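Local coordinates for protein putative Nitroreductase (PDB 3EO7) that binds flavin mononucleotide and is probably an oxidoreductase of the nitroreductase family, its substrate not established, at residues 146-150 with 151-155; 352-355 with 356-360; 361-365 with 366-370. One frame throughout, in Å; residues are numbered along the deposited sequence. Where two conformers were deposited one is given.

Interaction 1: residues 146-150 with 151-155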
# COMPACT_ATOMS: atom_id res chain seq x y z
N SER A 146 19.82 -3.81 -17.77
CA SER A 146 20.23 -3.16 -16.51
C SER A 146 19.19 -3.40 -15.41
O SER A 146 19.53 -3.59 -14.24
CB SER A 146 20.51 -1.66 -16.70
OG SER A 146 19.35 -0.93 -17.09
N LEU A 147 17.91 -3.39 -15.78
CA LEU A 147 16.84 -3.65 -14.83
C LEU A 147 16.90 -5.11 -14.39
O LEU A 147 16.74 -5.42 -13.21
CB LEU A 147 15.46 -3.29 -15.41
CG LEU A 147 14.30 -3.46 -14.41
CD1 LEU A 147 14.50 -2.67 -13.07
CD2 LEU A 147 13.01 -3.05 -15.12
N GLN A 148 17.13 -6.01 -15.34
CA GLN A 148 17.28 -7.41 -15.01
C GLN A 148 18.44 -7.63 -14.04
O GLN A 148 18.25 -8.25 -13.03
CB GLN A 148 17.48 -8.23 -16.28
CG GLN A 148 16.23 -8.36 -17.14
CD GLN A 148 16.47 -9.14 -18.39
OE1 GLN A 148 17.21 -8.69 -19.31
NE2 GLN A 148 15.86 -10.35 -18.47
N GLU A 149 19.60 -7.05 -14.30
CA GLU A 149 20.76 -7.23 -13.39
C GLU A 149 20.44 -6.69 -11.98
O GLU A 149 20.73 -7.33 -10.95
CB GLU A 149 21.99 -6.53 -14.00
CG GLU A 149 22.50 -7.22 -15.25
CD GLU A 149 23.46 -6.37 -16.08
OE1 GLU A 149 23.49 -5.14 -15.92
OE2 GLU A 149 24.15 -6.95 -16.96
N ALA A 150 19.78 -5.53 -11.94
CA ALA A 150 19.42 -4.88 -10.69
C ALA A 150 18.42 -5.71 -9.90
O ALA A 150 18.37 -5.63 -8.68
CB ALA A 150 18.85 -3.47 -10.95
N CYS A 151 17.63 -6.54 -10.59
CA CYS A 151 16.66 -7.42 -9.90
C CYS A 151 17.11 -8.89 -9.85
O CYS A 151 16.29 -9.80 -9.75
CB CYS A 151 15.30 -7.32 -10.58
SG CYS A 151 14.59 -5.65 -10.56
N PHE A 152 18.42 -9.13 -9.92
CA PHE A 152 18.98 -10.48 -9.84
C PHE A 152 18.39 -11.46 -10.89
O PHE A 152 18.18 -12.66 -10.63
CB PHE A 152 18.82 -11.02 -8.42
CG PHE A 152 19.42 -10.14 -7.36
CD1 PHE A 152 20.78 -10.20 -7.11
CD2 PHE A 152 18.63 -9.30 -6.59
CE1 PHE A 152 21.35 -9.42 -6.13
CE2 PHE A 152 19.20 -8.49 -5.63
CZ PHE A 152 20.58 -8.56 -5.39
N TRP A 153 18.14 -10.94 -12.07
CA TRP A 153 17.60 -11.73 -13.19
C TRP A 153 16.31 -12.44 -12.81
O TRP A 153 16.09 -13.62 -13.12
CB TRP A 153 18.69 -12.67 -13.72
CG TRP A 153 19.80 -11.92 -14.32
CD1 TRP A 153 20.92 -11.48 -13.70
CD2 TRP A 153 19.89 -11.48 -15.68
NE1 TRP A 153 21.71 -10.80 -14.59
CE2 TRP A 153 21.10 -10.79 -15.82
CE3 TRP A 153 19.06 -11.61 -16.81
CZ2 TRP A 153 21.51 -10.21 -17.02
CZ3 TRP A 153 19.47 -11.03 -18.01
CH2 TRP A 153 20.69 -10.37 -18.11
N HIS A 154 15.43 -11.70 -12.16
CA HIS A 154 14.13 -12.22 -11.76
C HIS A 154 13.40 -12.73 -12.99
O HIS A 154 13.34 -12.03 -14.02
CB HIS A 154 13.33 -11.11 -11.12
CG HIS A 154 12.09 -11.57 -10.42
ND1 HIS A 154 10.98 -12.03 -11.09
CD2 HIS A 154 11.78 -11.61 -9.10
CE1 HIS A 154 10.03 -12.32 -10.22
NE2 HIS A 154 10.49 -12.06 -9.01
N PRO A 155 12.82 -13.93 -12.89
CA PRO A 155 12.20 -14.49 -14.12
C PRO A 155 11.05 -13.69 -14.70
O PRO A 155 10.80 -13.77 -15.91
CB PRO A 155 11.70 -15.87 -13.68
CG PRO A 155 12.38 -16.16 -12.40
CD PRO A 155 12.72 -14.85 -11.75
O HOH W 1 15.46 -11.72 -15.87
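Leu147 opens the contact twice over: its carbonyl O accepts the N-H of Cys151 in the last ordinary helical turn (3.0 Å from O to N), and its CD1 methyl reaches forward to Cys151 SG at 3.9 Å. With CG trans to the backbone N (chi1 -177°), the torsion brings the CD1 end of the leucine round to the cysteine. Gln148 meets Trp153 with both backbone and side chain. Its O receives Trp153 N at 2.9 Å, the six-to-one bond of a Schellman motif. Its CB sits over the face of the Trp153 six-membered ring, 3.9 Å from the centroid and 18° off the normal, a CH-pi contact. Farther out, the amide is turned 51° from the indole plane, and OE1 lies 3.5 Å from Trp153 CZ3. A water takes the N-H of Gln148 NE2 and donates to His154 O, tying the side chain to the turn beyond the tryptophan. At Glu149 comes the second Schellman bond, Phe152 N to Glu149 O, and Phe152 with its positive phi is the C-prime residue. Alongside the indole, Glu149 CG packs at 3.6 Å from Trp153 CZ2, while OE2 turns back along the helix to Gln145. Ala150 closes the helix, and Cys151 is the first residue to leave helical geometry. A short turn later His154 caps the next helix, 155-159, through ND1 to Ala156 N, and its NE2 bonds Cys251 O. Leu147 and Cys151 both pack on Leu157 of that helix and on Val234 of strand 229-239, whereas Ala150 rests against helix 215-222, so this corner joins two successive helices to a strand of the antiparallel sheet.

Interaction 2: residues 352-355 with 356-360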
# COMPACT_ATOMS: atom_id res chain seq x y z
N ALA A 352 -18.06 -9.44 4.39
CA ALA A 352 -17.82 -9.17 2.96
C ALA A 352 -16.49 -8.40 2.78
O ALA A 352 -15.70 -8.72 1.88
CB ALA A 352 -19.00 -8.42 2.34
N LEU A 353 -16.25 -7.40 3.65
CA LEU A 353 -15.00 -6.62 3.61
C LEU A 353 -13.79 -7.54 3.80
O LEU A 353 -12.81 -7.46 3.06
CB LEU A 353 -14.98 -5.54 4.69
CG LEU A 353 -16.07 -4.50 4.66
CD1 LEU A 353 -15.89 -3.51 5.82
CD2 LEU A 353 -16.06 -3.82 3.31
N LEU A 354 -13.89 -8.43 4.80
CA LEU A 354 -12.79 -9.35 5.09
C LEU A 354 -12.59 -10.35 3.95
O LEU A 354 -11.46 -10.74 3.64
CB LEU A 354 -13.04 -10.09 6.40
CG LEU A 354 -13.07 -9.23 7.66
CD1 LEU A 354 -13.43 -10.10 8.93
CD2 LEU A 354 -11.73 -8.49 7.82
N ASP A 355 -13.68 -10.77 3.34
CA ASP A 355 -13.61 -11.74 2.25
C ASP A 355 -12.85 -11.17 1.05
O ASP A 355 -11.97 -11.81 0.51
CB ASP A 355 -15.02 -12.15 1.83
CG ASP A 355 -15.01 -13.27 0.81
OD1 ASP A 355 -14.61 -14.39 1.17
OD2 ASP A 355 -15.44 -13.02 -0.35
N PHE A 356 -13.19 -9.94 0.67
CA PHE A 356 -12.54 -9.32 -0.48
C PHE A 356 -11.07 -9.04 -0.19
O PHE A 356 -10.22 -9.15 -1.06
CB PHE A 356 -13.26 -8.07 -0.93
CG PHE A 356 -12.55 -7.38 -2.07
CD1 PHE A 356 -12.56 -7.97 -3.32
CD2 PHE A 356 -11.90 -6.19 -1.91
CE1 PHE A 356 -11.90 -7.38 -4.40
CE2 PHE A 356 -11.24 -5.57 -3.00
CZ PHE A 356 -11.24 -6.18 -4.24
N THR A 357 -10.78 -8.67 1.06
CA THR A 357 -9.43 -8.26 1.42
C THR A 357 -8.50 -9.46 1.58
O THR A 357 -7.39 -9.45 1.07
CB THR A 357 -9.47 -7.45 2.71
OG1 THR A 357 -10.32 -6.30 2.51
CG2 THR A 357 -8.04 -7.02 3.16
N TYR A 358 -8.97 -10.47 2.31
CA TYR A 358 -8.17 -11.65 2.66
C TYR A 358 -8.41 -12.96 1.94
O TYR A 358 -7.63 -13.90 2.14
CB TYR A 358 -8.30 -11.92 4.17
CG TYR A 358 -7.78 -10.79 5.05
CD1 TYR A 358 -6.47 -10.76 5.44
CD2 TYR A 358 -8.62 -9.78 5.48
CE1 TYR A 358 -5.98 -9.75 6.28
CE2 TYR A 358 -8.13 -8.75 6.30
CZ TYR A 358 -6.82 -8.76 6.70
OH TYR A 358 -6.32 -7.77 7.52
N GLN A 359 -9.49 -13.05 1.16
CA GLN A 359 -9.91 -14.28 0.47
C GLN A 359 -10.05 -14.03 -1.04
O GLN A 359 -11.13 -14.25 -1.64
CB GLN A 359 -11.22 -14.79 1.07
CG GLN A 359 -11.25 -14.83 2.61
CD GLN A 359 -10.28 -15.80 3.29
OE1 GLN A 359 -9.96 -16.88 2.75
NE2 GLN A 359 -9.83 -15.43 4.50
N PRO A 360 -8.95 -13.58 -1.67
CA PRO A 360 -9.01 -13.26 -3.10
C PRO A 360 -9.37 -14.47 -3.96
O PRO A 360 -9.88 -14.29 -5.06
CB PRO A 360 -7.62 -12.72 -3.41
CG PRO A 360 -6.74 -13.38 -2.38
CD PRO A 360 -7.59 -13.40 -1.14
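Thr357 and Leu353 meet through a doubly used carbonyl: Leu353 O accepts both Thr357 N, at 3.1 Å, and Thr357 OG1, at 2.8 Å, the two donors coming from opposite faces of the carbonyl plane. The hydroxyl folds back over its own helix because OG1 is trans to the carbonyl carbon (chi1 -59°), and this bond gives the buried hydroxyl an acceptor within that helix. At the next residue, Leu354 O takes Tyr358 N at 2.8 Å and also lies at the edge of the Tyr358 ring, in its plane. Leu354 CD2 touches the same ring at CE2, 3.9 Å away, while Thr357 CG2 packs over one of its faces. The helix ends as Gln359 N bonds Asp355 O at 2.8 Å. There the Asp355 carboxylate and the Gln359 side chain cross at about a right angle, with Asp355 OD1 3.4 Å from Gln359 CB. The next shell fixes these groups. Asp355 OD1 accepts Asn362 ND2, and OD2 has a weak bond with Tyr363 OH; an alanine at Asp355 would probably leave the Asn362 amide without its mate and the turn after the helix less firmly tied down. The bend of Gln359 at chi2 (-65°) turns its amide away from Asp355, to where NE2 bonds Pro401 O and Tyr399 OH, while Tyr358 OH meets Thr382 and His437. Helix 347-358 is the connection of the beta-alpha-beta unit formed with strands 345-346 and 381-390, and helix 452-473 packs along it, with Ala470 against Leu353 and Phe356, Leu467 against Thr357, and Arg466 making a cation-pi contact with the Phe356 ring.

Interaction 3: residues 361-365 with 366-370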
# COMPACT_ATOMS: atom_id res chain seq x y z
N GLN A 361 -9.13 -15.67 -3.46
CA GLN A 361 -9.48 -16.90 -4.19
C GLN A 361 -10.98 -17.01 -4.46
O GLN A 361 -11.40 -17.74 -5.34
CB GLN A 361 -8.97 -18.13 -3.48
CG GLN A 361 -9.74 -18.58 -2.24
CD GLN A 361 -9.41 -17.78 -0.97
OE1 GLN A 361 -8.59 -16.87 -0.97
NE2 GLN A 361 -10.08 -18.15 0.12
N ASN A 362 -11.78 -16.27 -3.68
CA ASN A 362 -13.21 -16.23 -3.86
C ASN A 362 -13.70 -15.30 -4.97
O ASN A 362 -14.92 -15.15 -5.16
CB ASN A 362 -13.86 -15.90 -2.52
CG ASN A 362 -13.74 -17.03 -1.51
OD1 ASN A 362 -13.54 -18.18 -1.90
ND2 ASN A 362 -13.91 -16.72 -0.23
N TYR A 363 -12.76 -14.68 -5.70
CA TYR A 363 -13.04 -13.71 -6.76
C TYR A 363 -12.51 -14.14 -8.13
O TYR A 363 -12.58 -13.36 -9.09
CB TYR A 363 -12.50 -12.33 -6.35
CG TYR A 363 -13.25 -11.86 -5.14
CD1 TYR A 363 -12.88 -12.28 -3.87
CD2 TYR A 363 -14.40 -11.10 -5.28
CE1 TYR A 363 -13.64 -11.93 -2.77
CE2 TYR A 363 -15.15 -10.74 -4.19
CZ TYR A 363 -14.75 -11.17 -2.94
OH TYR A 363 -15.50 -10.83 -1.84
N ILE A 364 -12.04 -15.38 -8.25
CA ILE A 364 -11.51 -15.85 -9.53
C ILE A 364 -12.57 -15.82 -10.63
O ILE A 364 -12.25 -15.49 -11.76
CB ILE A 364 -10.85 -17.26 -9.45
CG1 ILE A 364 -11.84 -18.34 -9.09
CG2 ILE A 364 -9.75 -17.27 -8.43
CD1 ILE A 364 -11.19 -19.75 -9.14
N ASP A 365 -13.82 -16.10 -10.30
CA ASP A 365 -14.89 -16.09 -11.29
C ASP A 365 -15.29 -14.69 -11.75
O ASP A 365 -16.09 -14.56 -12.68
CB ASP A 365 -16.11 -16.89 -10.81
CG ASP A 365 -16.83 -16.27 -9.64
OD1 ASP A 365 -16.29 -15.32 -9.02
OD2 ASP A 365 -17.92 -16.78 -9.30
N GLN A 366 -14.73 -13.66 -11.12
CA GLN A 366 -14.95 -12.27 -11.53
C GLN A 366 -13.69 -11.69 -12.19
O GLN A 366 -13.56 -10.47 -12.36
CB GLN A 366 -15.40 -11.41 -10.36
CG GLN A 366 -16.68 -11.88 -9.72
CD GLN A 366 -17.17 -10.88 -8.70
OE1 GLN A 366 -17.55 -9.77 -9.06
NE2 GLN A 366 -17.14 -11.26 -7.40
N SER A 367 -12.75 -12.56 -12.55
CA SER A 367 -11.52 -12.18 -13.25
C SER A 367 -10.49 -11.44 -12.39
O SER A 367 -9.66 -10.68 -12.90
CB SER A 367 -11.84 -11.38 -14.52
OG SER A 367 -12.67 -12.15 -15.37
N LEU A 368 -10.56 -11.66 -11.08
CA LEU A 368 -9.55 -11.11 -10.17
C LEU A 368 -8.56 -12.23 -9.86
O LEU A 368 -8.87 -13.42 -9.98
CB LEU A 368 -10.18 -10.54 -8.90
CG LEU A 368 -11.08 -9.33 -9.17
CD1 LEU A 368 -11.79 -8.89 -7.89
CD2 LEU A 368 -10.30 -8.16 -9.82
N ASP A 369 -7.36 -11.86 -9.45
CA ASP A 369 -6.33 -12.83 -9.14
C ASP A 369 -6.65 -13.59 -7.86
O ASP A 369 -6.99 -12.98 -6.82
CB ASP A 369 -4.98 -12.11 -8.99
CG ASP A 369 -3.81 -13.05 -9.02
OD1 ASP A 369 -3.97 -14.26 -8.73
OD2 ASP A 369 -2.71 -12.57 -9.39
N ASN A 370 -6.53 -14.91 -7.90
CA ASN A 370 -6.77 -15.72 -6.71
C ASN A 370 -5.65 -15.55 -5.67
O ASN A 370 -5.84 -15.86 -4.48
CB ASN A 370 -6.91 -17.20 -7.04
CG ASN A 370 -5.64 -17.78 -7.60
OD1 ASN A 370 -5.15 -17.33 -8.63
ND2 ASN A 370 -5.11 -18.78 -6.93
O HOH W 2 -16.69 -13.99 -6.85
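Tyr363 O accepts Gln366 N at 3.0 Å and, weakly, Leu368 N, while Ile364 O takes Ser367 N at 3.1 Å, so the backbone of the 3-10 segment folds into a tight turn in which Ser367 has positive phi. Gln366 lies alongside the Tyr363 ring, pointing the same way. Its chain is extended beyond CG (chi2 -172°), which carries NE2 to 3.5 Å from Tyr363 CD2, with the amide plane turned 36° from the ring. Leu368 CD1 packs on Tyr363 CB at 3.8 Å, beside the root of the ring. One water gathers the polar side of the turn: it donates to Asn362 O and to Asp365 OD1, 2.6 Å away, and accepts from Gln366 NE2. The Gln366 amide is held at both ends, NE2 also bonding Ile318 O and OE1 accepting from Trp320 N; Tyr363 OH bonds Ile318 N, so both side chains grip the same neighbouring strip of chain. The turn belongs to the loop between helix 347-358 and strand 381-390. Leu368 packs on Leu198 and Ala201 of helix 181-202, and Asp369 forms a salt bridge with Arg206, fastening the loop to that helix and to strand 205-207 beyond it.

Interactions 2 and 3 are consecutive on the chain and touch, their centres 11 Å apart: the acid of 352-360 joins the two, and Pro360 packs on the backbone of Asp369 and Asn370. Interaction 1 stands apart in the N-terminal half of the chain, about 13 Å from interaction 3 at the nearest atoms. Interaction 2 is the buried one, a helical turn run by backbone bonds and a threonine hydroxyl; interaction 1 is mostly buried with an exposed edge, and interaction 3 lies nearer the surface, with two buried residues. Interactions 1 and 3 both use a turn with a positive-phi residue and a bridging water, but interaction 1 rests on indole packing, interaction 3 on an amide beside a phenol ring.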